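Local coordinates for protein metallophosphoesterase (Sphaerobacter thermophilus, PDB 3RQZ) that binds two zinc ions and is probably a phosphatase of the YfcE-like metallophosphoesterases, within the calcineurin-like superfamily, at residues D110-V115 / D142-F147. Numbering follows the deposited sequence.
Sequences DGDWTV and DTPLCF
In a beta-alpha-beta crossover, the chain leaves strand 113-116, runs through helix 131-137 and comes back as strand 145-147, parallel to the first, where Thr-114 N donates to Leu-145 O (2.9 Å) and Phe-147 N donates to Thr-114 O (2.8 Å). Leu-145 N reaches back to Asp-112 O, in the type II' turn from Asp-110 to Trp-113 that links the strand to its antiparallel neighbour 107-110.

Thr-143 reinforces the entry to the second strand. With OG1 set between its own backbone N and carbonyl carbon (chi1 49°), the hydroxyl donates to Leu-145 O (2.8 Å) from above the carbonyl plane, on the face opposite Thr-114 N, so two donors grip one oxygen. The hydroxyls of Thr-143 and Thr-114 also lie OG1 to OG1 at 2.8 Å, and a water on Thr-114 OG1 donates to Asp-142 OD1. Beyond them, Thr-143 CG2 presses on Gly-111 O (3.2 Å). A valine in place of Thr-143 would probably leave Leu-145 O with one donor fewer and Thr-114 OG1 without its hydroxyl mate.

On the sheet face carrying Trp-113, Val-115 and Phe-147, the CB of Trp-113 meets the edge of the Phe-147 ring at CE2 (4.0 Å), near the ring plane. Both aromatic rings also meet Phe-206, from the six-stranded sheet. Outside the strands, the Pro-144 ring crosses the Asp-112 side chain, Pro-144 CG lying 3.6 Å from Asp-112 OD1. Two mixed sheets, with parallel strands linked by beta-alpha-beta crossovers, are characteristic of the alpha/beta/beta/alpha sandwich of calcineurin-like metallophosphoesterases.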
ATOM      1  N   ASP A 110      -5.400  13.738   9.678  1.00 28.82           N
ATOM      2  CA  ASP A 110      -5.841  13.624  11.070  1.00 31.90           C
ATOM      3  C   ASP A 110      -4.653  13.879  11.985  1.00 32.23           C
ATOM      4  O   ASP A 110      -3.699  13.093  11.987  1.00 32.40           O
ATOM      5  CB  ASP A 110      -6.411  12.221  11.392  1.00 33.64           C
ATOM      6  CG  ASP A 110      -7.000  12.141  12.809  1.00 37.45           C
ATOM      7  OD1 ASP A 110      -7.297  13.213  13.431  1.00 43.37           O
ATOM      8  OD2 ASP A 110      -7.188  11.011  13.312  1.00 41.57           O
ATOM      9  N   GLY A 111      -4.698  14.995  12.705  1.00 32.99           N
ATOM     10  CA  GLY A 111      -3.697  15.309  13.737  1.00 33.20           C
ATOM     11  C   GLY A 111      -2.348  15.496  13.107  1.00 32.76           C
ATOM     12  O   GLY A 111      -2.201  16.284  12.176  1.00 33.92           O
ATOM     13  N   ASP A 112      -1.381  14.718  13.565  1.00 33.01           N
ATOM     14  CA  ASP A 112       0.001  14.793  13.056  1.00 31.86           C
ATOM     15  C   ASP A 112       0.264  14.036  11.749  1.00 30.28           C
ATOM     16  O   ASP A 112       1.417  13.928  11.321  1.00 29.71           O
ATOM     17  CB  ASP A 112       0.975  14.326  14.132  1.00 32.81           C
ATOM     18  CG  ASP A 112       1.137  15.333  15.245  1.00 36.09           C
ATOM     19  OD1 ASP A 112       0.729  16.515  15.074  1.00 37.89           O
ATOM     20  OD2 ASP A 112       1.681  14.933  16.303  1.00 40.63           O
ATOM     21  N   TRP A 113      -0.771  13.513  11.096  1.00 28.34           N
ATOM     22  CA  TRP A 113      -0.498  12.772   9.854  1.00 27.08           C
ATOM     23  C   TRP A 113      -1.414  13.042   8.682  1.00 26.08           C
ATOM     24  O   TRP A 113      -2.569  13.338   8.856  1.00 26.52           O
ATOM     25  CB  TRP A 113      -0.393  11.257  10.098  1.00 27.59           C
ATOM     26  CG  TRP A 113      -1.460  10.703  10.971  1.00 27.03           C
ATOM     27  CD1 TRP A 113      -2.702  10.285  10.589  1.00 26.60           C
ATOM     28  CD2 TRP A 113      -1.373  10.487  12.395  1.00 26.89           C
ATOM     29  NE1 TRP A 113      -3.409   9.825  11.699  1.00 27.99           N
ATOM     30  CE2 TRP A 113      -2.609   9.934  12.813  1.00 29.02           C
ATOM     31  CE3 TRP A 113      -0.376  10.723  13.352  1.00 27.56           C
ATOM     32  CZ2 TRP A 113      -2.876   9.605  14.157  1.00 29.07           C
ATOM     33  CZ3 TRP A 113      -0.635  10.392  14.693  1.00 30.87           C
ATOM     34  CH2 TRP A 113      -1.880   9.833  15.076  1.00 31.49           C
ATOM     35  N   THR A 114      -0.844  12.932   7.481  1.00 25.11           N
ATOM     36  CA  THR A 114      -1.573  13.011   6.239  1.00 23.32           C
ATOM     37  C   THR A 114      -1.306  11.674   5.582  1.00 22.40           C
ATOM     38  O   THR A 114      -0.164  11.147   5.678  1.00 20.84           O
ATOM     39  CB  THR A 114      -1.036  14.164   5.354  1.00 23.50           C
ATOM     40  OG1 THR A 114      -1.245  15.413   6.037  1.00 25.03           O
ATOM     41  CG2 THR A 114      -1.740  14.171   3.986  1.00 23.29           C
ATOM     42  N   VAL A 115      -2.341  11.093   4.949  1.00 20.82           N
ATOM     43  CA  VAL A 115      -2.196   9.775   4.311  1.00 20.73           C
ATOM     44  C   VAL A 115      -2.809   9.821   2.901  1.00 20.63           C
ATOM     45  O   VAL A 115      -3.969  10.260   2.733  1.00 20.60           O
ATOM     46  CB  VAL A 115      -2.910   8.665   5.123  1.00 20.76           C
ATOM     47  CG1 VAL A 115      -2.754   7.277   4.364  1.00 20.35           C
ATOM     48  CG2 VAL A 115      -2.364   8.600   6.569  1.00 20.69           C
ATOM     49  N   ASP A 142       0.784  19.710   5.563  1.00 30.35           N
ATOM     50  CA  ASP A 142       1.055  20.639   6.653  1.00 32.00           C
ATOM     51  C   ASP A 142       1.036  19.937   8.032  1.00 32.02           C
ATOM     52  O   ASP A 142       0.817  20.556   9.058  1.00 33.13           O
ATOM     53  CB  ASP A 142       0.051  21.804   6.590  1.00 33.42           C
ATOM     54  CG  ASP A 142      -1.415  21.335   6.609  1.00 35.97           C
ATOM     55  OD1 ASP A 142      -1.683  20.128   6.790  1.00 38.60           O
ATOM     56  OD2 ASP A 142      -2.325  22.185   6.445  1.00 41.65           O
ATOM     57  N   THR A 143       1.255  18.629   8.037  1.00 30.47           N
ATOM     58  CA  THR A 143       1.341  17.886   9.276  1.00 29.57           C
ATOM     59  C   THR A 143       2.813  17.451   9.438  1.00 29.45           C
ATOM     60  O   THR A 143       3.571  17.493   8.482  1.00 28.95           O
ATOM     61  CB  THR A 143       0.454  16.641   9.214  1.00 29.17           C
ATOM     62  OG1 THR A 143       0.712  15.939   7.986  1.00 28.05           O
ATOM     63  CG2 THR A 143      -1.018  17.032   9.258  1.00 29.38           C
ATOM     64  N   PRO A 144       3.211  17.031  10.645  1.00 29.14           N
ATOM     65  CA  PRO A 144       4.557  16.499  10.812  1.00 28.76           C
ATOM     66  C   PRO A 144       4.838  15.310   9.898  1.00 28.45           C
ATOM     67  O   PRO A 144       5.945  15.193   9.391  1.00 28.68           O
ATOM     68  CB  PRO A 144       4.567  16.062  12.280  1.00 29.64           C
ATOM     69  CG  PRO A 144       3.558  16.940  12.927  1.00 29.32           C
ATOM     70  CD  PRO A 144       2.471  17.037  11.919  1.00 29.05           C
ATOM     71  N   LEU A 145       3.845  14.457   9.632  1.00 27.53           N
ATOM     72  CA  LEU A 145       4.121  13.207   8.897  1.00 26.90           C
ATOM     73  C   LEU A 145       3.200  13.055   7.691  1.00 25.67           C
ATOM     74  O   LEU A 145       2.039  13.466   7.764  1.00 24.97           O
ATOM     75  CB  LEU A 145       3.939  12.006   9.835  1.00 27.53           C
ATOM     76  CG  LEU A 145       4.717  11.911  11.153  1.00 28.76           C
ATOM     77  CD1 LEU A 145       4.232  10.660  11.855  1.00 29.54           C
ATOM     78  CD2 LEU A 145       6.241  11.867  10.944  1.00 31.64           C
ATOM     79  N   CYS A 146       3.735  12.528   6.581  1.00 24.83           N
ATOM     80  CA  CYS A 146       2.917  12.061   5.430  1.00 23.93           C
ATOM     81  C   CYS A 146       3.256  10.619   5.068  1.00 23.53           C
ATOM     82  O   CYS A 146       4.442  10.283   4.830  1.00 23.84           O
ATOM     83  CB  CYS A 146       3.116  12.944   4.191  1.00 23.56           C
ATOM     84  SG  CYS A 146       1.905  12.585   2.856  1.00 25.43           S
ATOM     85  N   PHE A 147       2.234   9.768   5.057  1.00 22.62           N
ATOM     86  CA  PHE A 147       2.374   8.362   4.690  1.00 22.35           C
ATOM     87  C   PHE A 147       1.905   8.173   3.272  1.00 21.15           C
ATOM     88  O   PHE A 147       0.815   8.642   2.899  1.00 20.24           O
ATOM     89  CB  PHE A 147       1.574   7.445   5.642  1.00 21.91           C
ATOM     90  CG  PHE A 147       2.121   7.434   7.043  1.00 23.01           C
ATOM     91  CD1 PHE A 147       3.227   6.631   7.357  1.00 22.43           C
ATOM     92  CD2 PHE A 147       1.605   8.293   8.022  1.00 22.11           C
ATOM     93  CE1 PHE A 147       3.761   6.630   8.663  1.00 23.51           C
ATOM     94  CE2 PHE A 147       2.116   8.291   9.326  1.00 23.47           C
ATOM     95  CZ  PHE A 147       3.196   7.468   9.652  1.00 24.38           C
TER
HETATM   96  O   HOH W   1      -1.869  17.925   5.105  1.00 29.81           O